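Local coordinates for metallo-beta-lactamase FIM-1 (Pseudomonas aeruginosa, PDB 6V3Q), which probably hydrolyses the amide bond of beta-lactam antibiotics with the help of zinc, as a class B enzyme of the metallo-beta-lactamase superfamily, at residues W185-A199 with R212-K224. Sequence-based numbering, arbitrary orientation.
Sequences WKTAVLAVAQRFAEA and RELFELTAQLAEK
Phe-215 lays its ring in the hollow formed by Val-189, Val-192 and Ala-193, where helices 185-195 and 213-224 pack nearly antiparallel, their axes 8.5 Å apart at closest approach. The small CB of Ala-193 sits over one ring face, 3.9 Å from the centroid of the Phe-215 ring, a CH-pi contact that a residue this short allows without pushing the helices apart. Val-192 CG1 comes obliquely to Phe-215 CZ, the two side chains crossing at about a right angle, and Val-189 CG1 lies 3.9 Å from Phe-215 CD2. Val-189 is a forked bump: with CG1 anti to the backbone N (chi1 175°), CG2 is left to meet Thr-218 CG2. The backbones come closest at Lys-186 and Ala-219, CA to CA 4.8 Å, where alanine's lack of bulk lets the aliphatic part of Lys-186 lie against the other helix. Ala-222 CB likewise lies 3.9 Å from Trp-185 CB. The indole crosses Thr-218 at about a right angle; its NE1 is hydrogen-bonded to Leu-165 O, while Thr-218 OG1 donates a hydrogen bond to Leu-214 O and is also hydrogen-bonded to Arg-167 N. The Trp-185 side chain lies about 4 Å from that of the zinc ligand His-145, so this end of the contact lies next to the metal site.

Beyond Phe-215, the guanidinium of Arg-212 plugs the turn that ends helix 185-195. Arg-212 NH2 reaches Ala-193 O at 2.9 Å, and NH1 is shared between Phe-196 O and Ala-199 O, the latter bond the straighter at 160° and on a carbonyl lone pair. Ala-197 O covers one face of the group and Phe-215 CE1 the other. At the far end, Lys-186 NZ pairs with Glu-223 OE1 in a salt bridge whose hydrogen bond is weak. An apolar seam thus lies between polar ends, and three carbonyls probably stabilise the arginine's positive charge while the three bonds probably help to hold the turn in shape.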
ATOM      1  N   TRP A 185       6.745  12.063 -22.573  1.00 55.86           N
ATOM      2  CA  TRP A 185       7.281  11.806 -21.238  1.00 50.60           C
ATOM      3  C   TRP A 185       8.798  11.645 -21.265  1.00 55.28           C
ATOM      4  O   TRP A 185       9.498  12.197 -20.409  1.00 54.48           O
ATOM      5  CB  TRP A 185       6.611  10.570 -20.630  1.00 49.35           C
ATOM      6  CG  TRP A 185       6.799  10.425 -19.137  1.00 52.87           C
ATOM      7  CD1 TRP A 185       7.841  10.888 -18.389  1.00 44.59           C
ATOM      8  CD2 TRP A 185       5.908   9.776 -18.217  1.00 53.98           C
ATOM      9  NE1 TRP A 185       7.662  10.564 -17.069  1.00 47.14           N
ATOM     10  CE2 TRP A 185       6.482   9.883 -16.935  1.00 50.90           C
ATOM     11  CE3 TRP A 185       4.685   9.112 -18.355  1.00 56.43           C
ATOM     12  CZ2 TRP A 185       5.878   9.352 -15.798  1.00 55.97           C
ATOM     13  CZ3 TRP A 185       4.083   8.587 -17.223  1.00 57.21           C
ATOM     14  CH2 TRP A 185       4.680   8.709 -15.963  1.00 57.53           C
ATOM     15  N   LYS A 186       9.328  10.908 -22.247  1.00 54.59           N
ATOM     16  CA  LYS A 186      10.776  10.723 -22.308  1.00 53.07           C
ATOM     17  C   LYS A 186      11.492  12.045 -22.552  1.00 52.30           C
ATOM     18  O   LYS A 186      12.532  12.319 -21.938  1.00 51.98           O
ATOM     19  CB  LYS A 186      11.145   9.710 -23.392  1.00 58.36           C
ATOM     20  CG  LYS A 186      12.617   9.304 -23.358  1.00 61.67           C
ATOM     21  CD  LYS A 186      13.269   9.347 -24.734  1.00 64.68           C
ATOM     22  CE  LYS A 186      12.834   8.177 -25.599  1.00 68.66           C
ATOM     23  NZ  LYS A 186      13.627   8.106 -26.857  1.00 72.83           N
ATOM     24  N   THR A 187      10.945  12.884 -23.437  1.00 53.62           N
ATOM     25  CA  THR A 187      11.552  14.183 -23.711  1.00 51.81           C
ATOM     26  C   THR A 187      11.636  15.031 -22.448  1.00 54.23           C
ATOM     27  O   THR A 187      12.640  15.717 -22.216  1.00 52.70           O
ATOM     28  CB  THR A 187      10.758  14.909 -24.799  1.00 51.24           C
ATOM     29  OG1 THR A 187      10.798  14.140 -26.007  1.00 61.25           O
ATOM     30  CG2 THR A 187      11.337  16.290 -25.063  1.00 46.43           C
ATOM     31  N   ALA A 188      10.601  14.978 -21.606  1.00 54.98           N
ATOM     32  CA  ALA A 188      10.606  15.765 -20.378  1.00 51.36           C
ATOM     33  C   ALA A 188      11.647  15.247 -19.394  1.00 51.14           C
ATOM     34  O   ALA A 188      12.343  16.036 -18.746  1.00 50.87           O
ATOM     35  CB  ALA A 188       9.215  15.763 -19.745  1.00 51.79           C
ATOM     36  N   VAL A 189      11.767  13.923 -19.268  1.00 51.01           N
ATOM     37  CA  VAL A 189      12.761  13.346 -18.366  1.00 50.83           C
ATOM     38  C   VAL A 189      14.165  13.748 -18.800  1.00 56.69           C
ATOM     39  O   VAL A 189      14.985  14.187 -17.986  1.00 59.23           O
ATOM     40  CB  VAL A 189      12.606  11.817 -18.305  1.00 55.19           C
ATOM     41  CG1 VAL A 189      13.714  11.205 -17.459  1.00 59.02           C
ATOM     42  CG2 VAL A 189      11.243  11.450 -17.753  1.00 62.68           C
ATOM     43  N   LEU A 190      14.453  13.623 -20.099  1.00 50.57           N
ATOM     44  CA  LEU A 190      15.773  13.983 -20.608  1.00 51.33           C
ATOM     45  C   LEU A 190      16.039  15.478 -20.486  1.00 52.31           C
ATOM     46  O   LEU A 190      17.197  15.892 -20.346  1.00 59.44           O
ATOM     47  CB  LEU A 190      15.915  13.537 -22.064  1.00 46.44           C
ATOM     48  CG  LEU A 190      15.861  12.028 -22.309  1.00 51.62           C
ATOM     49  CD1 LEU A 190      16.163  11.702 -23.765  1.00 53.35           C
ATOM     50  CD2 LEU A 190      16.822  11.297 -21.372  1.00 45.54           C
ATOM     51  N   ALA A 191      14.991  16.301 -20.549  1.00 45.99           N
ATOM     52  CA  ALA A 191      15.174  17.738 -20.371  1.00 50.63           C
ATOM     53  C   ALA A 191      15.585  18.065 -18.941  1.00 51.91           C
ATOM     54  O   ALA A 191      16.379  18.987 -18.715  1.00 55.29           O
ATOM     55  CB  ALA A 191      13.893  18.483 -20.747  1.00 41.94           C
ATOM     56  N   VAL A 192      15.052  17.328 -17.965  1.00 44.73           N
ATOM     57  CA  VAL A 192      15.451  17.532 -16.577  1.00 46.76           C
ATOM     58  C   VAL A 192      16.896  17.098 -16.378  1.00 51.08           C
ATOM     59  O   VAL A 192      17.692  17.802 -15.745  1.00 53.14           O
ATOM     60  CB  VAL A 192      14.501  16.778 -15.630  1.00 41.74           C
ATOM     61  CG1 VAL A 192      14.967  16.905 -14.184  1.00 40.50           C
ATOM     62  CG2 VAL A 192      13.073  17.281 -15.790  1.00 40.44           C
ATOM     63  N   ALA A 193      17.255  15.928 -16.915  1.00 48.28           N
ATOM     64  CA  ALA A 193      18.617  15.425 -16.771  1.00 51.01           C
ATOM     65  C   ALA A 193      19.633  16.370 -17.396  1.00 55.00           C
ATOM     66  O   ALA A 193      20.763  16.480 -16.909  1.00 57.98           O
ATOM     67  CB  ALA A 193      18.733  14.037 -17.399  1.00 43.20           C
ATOM     68  N   GLN A 194      19.248  17.061 -18.468  1.00 50.63           N
ATOM     69  CA  GLN A 194      20.165  17.980 -19.126  1.00 54.54           C
ATOM     70  C   GLN A 194      20.215  19.331 -18.425  1.00 50.99           C
ATOM     71  O   GLN A 194      21.264  19.987 -18.425  1.00 57.42           O
ATOM     72  CB  GLN A 194      19.769  18.153 -20.593  1.00 59.23           C
ATOM     73  CG  GLN A 194      20.825  18.842 -21.438  1.00 67.28           C
ATOM     74  CD  GLN A 194      20.473  18.845 -22.911  1.00 81.99           C
ATOM     75  OE1 GLN A 194      19.687  18.018 -23.375  1.00 87.11           O
ATOM     76  NE2 GLN A 194      21.050  19.780 -23.658  1.00 87.67           N
ATOM     77  N   ARG A 195      19.102  19.764 -17.826  1.00 47.59           N
ATOM     78  CA  ARG A 195      19.105  21.026 -17.092  1.00 50.68           C
ATOM     79  C   ARG A 195      19.928  20.924 -15.813  1.00 47.76           C
ATOM     80  O   ARG A 195      20.671  21.852 -15.469  1.00 51.77           O
ATOM     81  CB  ARG A 195      17.670  21.452 -16.780  1.00 50.55           C
ATOM     82  CG  ARG A 195      17.560  22.710 -15.933  1.00 49.64           C
ATOM     83  CD  ARG A 195      18.267  23.894 -16.582  1.00 53.80           C
ATOM     84  NE  ARG A 195      18.079  25.122 -15.817  1.00 61.31           N
ATOM     85  CZ  ARG A 195      18.792  25.447 -14.744  1.00 61.65           C
ATOM     86  NH1 ARG A 195      19.743  24.633 -14.298  1.00 53.82           N
ATOM     87  NH2 ARG A 195      18.552  26.588 -14.112  1.00 61.72           N
ATOM     88  N   PHE A 196      19.809  19.809 -15.097  1.00 48.12           N
ATOM     89  CA  PHE A 196      20.594  19.562 -13.891  1.00 48.37           C
ATOM     90  C   PHE A 196      21.562  18.411 -14.151  1.00 48.80           C
ATOM     91  O   PHE A 196      21.463  17.332 -13.562  1.00 48.94           O
ATOM     92  CB  PHE A 196      19.678  19.266 -12.704  1.00 48.34           C
ATOM     93  CG  PHE A 196      18.574  20.268 -12.518  1.00 53.73           C
ATOM     94  CD1 PHE A 196      18.850  21.557 -12.090  1.00 54.74           C
ATOM     95  CD2 PHE A 196      17.258  19.916 -12.762  1.00 52.52           C
ATOM     96  CE1 PHE A 196      17.833  22.480 -11.917  1.00 55.56           C
ATOM     97  CE2 PHE A 196      16.234  20.832 -12.590  1.00 53.30           C
ATOM     98  CZ  PHE A 196      16.522  22.116 -12.167  1.00 51.53           C
ATOM     99  N   ALA A 197      22.520  18.662 -15.050  1.00 50.61           N
ATOM    100  CA  ALA A 197      23.438  17.622 -15.502  1.00 57.86           C
ATOM    101  C   ALA A 197      24.389  17.148 -14.410  1.00 64.98           C
ATOM    102  O   ALA A 197      24.965  16.063 -14.541  1.00 65.66           O
ATOM    103  CB  ALA A 197      24.243  18.126 -16.699  1.00 56.19           C
ATOM    104  N   GLU A 198      24.569  17.928 -13.343  1.00 68.96           N
ATOM    105  CA  GLU A 198      25.530  17.583 -12.305  1.00 75.33           C
ATOM    106  C   GLU A 198      24.903  16.907 -11.096  1.00 65.31           C
ATOM    107  O   GLU A 198      25.618  16.230 -10.348  1.00 67.33           O
ATOM    108  CB  GLU A 198      26.281  18.835 -11.837  1.00 87.31           C
ATOM    109  CG  GLU A 198      26.998  19.573 -12.953  1.00105.64           C
ATOM    110  CD  GLU A 198      27.953  20.629 -12.434  1.00127.21           C
ATOM    111  OE1 GLU A 198      28.724  21.181 -13.244  1.00135.19           O
ATOM    112  OE2 GLU A 198      27.937  20.906 -11.216  1.00136.84           O
ATOM    113  N   ALA A 199      23.599  17.072 -10.887  1.00 59.09           N
ATOM    114  CA  ALA A 199      22.967  16.553  -9.682  1.00 53.31           C
ATOM    115  C   ALA A 199      23.047  15.032  -9.643  1.00 55.28           C
ATOM    116  O   ALA A 199      22.713  14.351 -10.618  1.00 59.62           O
ATOM    117  CB  ALA A 199      21.512  17.013  -9.607  1.00 49.73           C
ATOM    118  N   ARG A 212      21.218   9.095 -10.652  1.00 58.85           N
ATOM    119  CA  ARG A 212      20.785   9.434 -12.002  1.00 54.60           C
ATOM    120  C   ARG A 212      20.279   8.230 -12.787  1.00 57.41           C
ATOM    121  O   ARG A 212      19.759   8.414 -13.893  1.00 59.61           O
ATOM    122  CB  ARG A 212      21.927  10.111 -12.764  1.00 53.68           C
ATOM    123  CG  ARG A 212      22.398  11.415 -12.140  1.00 53.16           C
ATOM    124  CD  ARG A 212      23.448  12.111 -12.993  1.00 53.13           C
ATOM    125  NE  ARG A 212      22.914  12.577 -14.273  1.00 49.00           N
ATOM    126  CZ  ARG A 212      22.228  13.705 -14.431  1.00 53.80           C
ATOM    127  NH1 ARG A 212      21.976  14.490 -13.389  1.00 52.71           N
ATOM    128  NH2 ARG A 212      21.787  14.052 -15.632  1.00 57.44           N
ATOM    129  N   GLU A 213      20.417   7.012 -12.257  1.00 58.21           N
ATOM    130  CA  GLU A 213      19.837   5.849 -12.921  1.00 59.11           C
ATOM    131  C   GLU A 213      18.318   5.924 -12.966  1.00 62.97           C
ATOM    132  O   GLU A 213      17.700   5.271 -13.813  1.00 64.49           O
ATOM    133  CB  GLU A 213      20.273   4.558 -12.224  1.00 62.19           C
ATOM    134  CG  GLU A 213      19.737   4.380 -10.812  1.00 69.99           C
ATOM    135  CD  GLU A 213      20.512   5.180  -9.784  1.00 79.83           C
ATOM    136  OE1 GLU A 213      21.512   5.830 -10.159  1.00 82.62           O
ATOM    137  OE2 GLU A 213      20.125   5.157  -8.598  1.00 84.22           O
ATOM    138  N   LEU A 214      17.704   6.702 -12.068  1.00 57.67           N
ATOM    139  CA  LEU A 214      16.268   6.947 -12.149  1.00 58.53           C
ATOM    140  C   LEU A 214      15.892   7.641 -13.450  1.00 55.16           C
ATOM    141  O   LEU A 214      14.791   7.428 -13.971  1.00 53.60           O
ATOM    142  CB  LEU A 214      15.805   7.781 -10.952  1.00 54.32           C
ATOM    143  CG  LEU A 214      15.781   7.078  -9.592  1.00 61.27           C
ATOM    144  CD1 LEU A 214      14.998   7.895  -8.576  1.00 60.45           C
ATOM    145  CD2 LEU A 214      15.200   5.685  -9.728  1.00 61.17           C
ATOM    146  N   PHE A 215      16.785   8.479 -13.983  1.00 50.90           N
ATOM    147  CA  PHE A 215      16.553   9.076 -15.294  1.00 48.73           C
ATOM    148  C   PHE A 215      16.534   8.007 -16.380  1.00 49.73           C
ATOM    149  O   PHE A 215      15.631   7.977 -17.224  1.00 53.92           O
ATOM    150  CB  PHE A 215      17.628  10.122 -15.591  1.00 48.08           C
ATOM    151  CG  PHE A 215      17.482  11.389 -14.796  1.00 52.89           C
ATOM    152  CD1 PHE A 215      18.600  12.067 -14.335  1.00 55.22           C
ATOM    153  CD2 PHE A 215      16.228  11.907 -14.518  1.00 51.87           C
ATOM    154  CE1 PHE A 215      18.468  13.233 -13.605  1.00 57.76           C
ATOM    155  CE2 PHE A 215      16.092  13.078 -13.786  1.00 53.56           C
ATOM    156  CZ  PHE A 215      17.214  13.737 -13.331  1.00 55.71           C
ATOM    157  N   GLU A 216      17.536   7.126 -16.376  1.00 51.75           N
ATOM    158  CA  GLU A 216      17.574   6.038 -17.349  1.00 57.22           C
ATOM    159  C   GLU A 216      16.330   5.165 -17.244  1.00 58.79           C
ATOM    160  O   GLU A 216      15.717   4.813 -18.259  1.00 62.40           O
ATOM    161  CB  GLU A 216      18.833   5.196 -17.146  1.00 61.99           C
ATOM    162  CG  GLU A 216      18.842   3.910 -17.957  1.00 75.30           C
ATOM    163  CD  GLU A 216      20.007   3.011 -17.605  1.00 87.63           C
ATOM    164  OE1 GLU A 216      19.972   1.819 -17.977  1.00 93.16           O
ATOM    165  OE2 GLU A 216      20.958   3.494 -16.956  1.00 91.44           O
ATOM    166  N   LEU A 217      15.940   4.812 -16.017  1.00 54.15           N
ATOM    167  CA  LEU A 217      14.793   3.930 -15.821  1.00 55.41           C
ATOM    168  C   LEU A 217      13.520   4.543 -16.394  1.00 54.02           C
ATOM    169  O   LEU A 217      12.778   3.884 -17.133  1.00 56.99           O
ATOM    170  CB  LEU A 217      14.622   3.625 -14.332  1.00 60.57           C
ATOM    171  CG  LEU A 217      13.381   2.816 -13.945  1.00 64.84           C
ATOM    172  CD1 LEU A 217      13.331   1.523 -14.748  1.00 66.75           C
ATOM    173  CD2 LEU A 217      13.348   2.531 -12.448  1.00 66.62           C
ATOM    174  N   THR A 218      13.252   5.811 -16.067  1.00 51.35           N
ATOM    175  CA  THR A 218      12.020   6.448 -16.524  1.00 50.37           C
ATOM    176  C   THR A 218      12.045   6.687 -18.027  1.00 56.25           C
ATOM    177  O   THR A 218      11.024   6.516 -18.705  1.00 60.51           O
ATOM    178  CB  THR A 218      11.798   7.769 -15.785  1.00 51.77           C
ATOM    179  OG1 THR A 218      11.938   7.561 -14.375  1.00 62.60           O
ATOM    180  CG2 THR A 218      10.403   8.305 -16.073  1.00 52.24           C
ATOM    181  N   ALA A 219      13.198   7.091 -18.564  1.00 56.45           N
ATOM    182  CA  ALA A 219      13.315   7.322 -20.001  1.00 55.47           C
ATOM    183  C   ALA A 219      12.996   6.058 -20.786  1.00 56.74           C
ATOM    184  O   ALA A 219      12.273   6.094 -21.787  1.00 60.79           O
ATOM    185  CB  ALA A 219      14.720   7.819 -20.337  1.00 54.55           C
ATOM    186  N   GLN A 220      13.524   4.921 -20.329  1.00 56.62           N
ATOM    187  CA  GLN A 220      13.340   3.670 -21.056  1.00 61.56           C
ATOM    188  C   GLN A 220      11.926   3.127 -20.882  1.00 64.96           C
ATOM    189  O   GLN A 220      11.353   2.566 -21.823  1.00 66.14           O
ATOM    190  CB  GLN A 220      14.380   2.648 -20.602  1.00 60.53           C
ATOM    191  CG  GLN A 220      15.792   3.003 -21.047  1.00 61.28           C
ATOM    192  CD  GLN A 220      16.858   2.150 -20.391  1.00 67.72           C
ATOM    193  OE1 GLN A 220      16.614   1.501 -19.373  1.00 73.05           O
ATOM    194  NE2 GLN A 220      18.051   2.148 -20.971  1.00 68.51           N
ATOM    195  N   LEU A 221      11.350   3.282 -19.687  1.00 59.52           N
ATOM    196  CA  LEU A 221       9.960   2.891 -19.475  1.00 55.92           C
ATOM    197  C   LEU A 221       9.008   3.749 -20.299  1.00 56.43           C
ATOM    198  O   LEU A 221       7.992   3.248 -20.794  1.00 60.21           O
ATOM    199  CB  LEU A 221       9.609   2.982 -17.990  1.00 55.16           C
ATOM    200  CG  LEU A 221      10.012   1.804 -17.100  1.00 58.70           C
ATOM    201  CD1 LEU A 221       9.755   2.104 -15.626  1.00 56.23           C
ATOM    202  CD2 LEU A 221       9.259   0.555 -17.533  1.00 58.38           C
ATOM    203  N   ALA A 222       9.315   5.038 -20.460  1.00 55.35           N
ATOM    204  CA  ALA A 222       8.461   5.915 -21.256  1.00 55.33           C
ATOM    205  C   ALA A 222       8.640   5.665 -22.748  1.00 61.39           C
ATOM    206  O   ALA A 222       7.670   5.723 -23.511  1.00 64.12           O
ATOM    207  CB  ALA A 222       8.751   7.379 -20.925  1.00 47.78           C
ATOM    208  N   GLU A 223       9.875   5.402 -23.180  1.00 64.92           N
ATOM    209  CA  GLU A 223      10.127   5.074 -24.579  1.00 68.99           C
ATOM    210  C   GLU A 223       9.353   3.830 -24.995  1.00 67.87           C
ATOM    211  O   GLU A 223       8.688   3.813 -26.038  1.00 67.81           O
ATOM    212  CB  GLU A 223      11.628   4.882 -24.793  1.00 74.75           C
ATOM    213  CG  GLU A 223      12.024   4.366 -26.160  1.00 80.94           C
ATOM    214  CD  GLU A 223      13.529   4.287 -26.327  1.00 87.10           C
ATOM    215  OE1 GLU A 223      14.234   5.160 -25.782  1.00 85.80           O
ATOM    216  OE2 GLU A 223      14.008   3.345 -26.992  1.00 92.74           O
ATOM    217  N   LYS A 224       9.427   2.779 -24.176  1.00 66.46           N
ATOM    218  CA  LYS A 224       8.737   1.530 -24.479  1.00 70.71           C
ATOM    219  C   LYS A 224       7.228   1.729 -24.556  1.00 71.42           C
ATOM    220  O   LYS A 224       6.553   1.121 -25.395  1.00 75.35           O
ATOM    221  CB  LYS A 224       9.102   0.485 -23.423  1.00 75.02           C
ATOM    222  CG  LYS A 224       8.147  -0.691 -23.296  1.00 88.65           C
ATOM    223  CD  LYS A 224       8.510  -1.513 -22.064  1.00 98.69           C
ATOM    224  CE  LYS A 224       7.340  -2.343 -21.565  1.00108.33           C
ATOM    225  NZ  LYS A 224       7.533  -2.754 -20.145  1.00112.75           N
TER
HETATM  226  O   HOH W   1       8.023   9.083 -24.221  1.00 50.46           O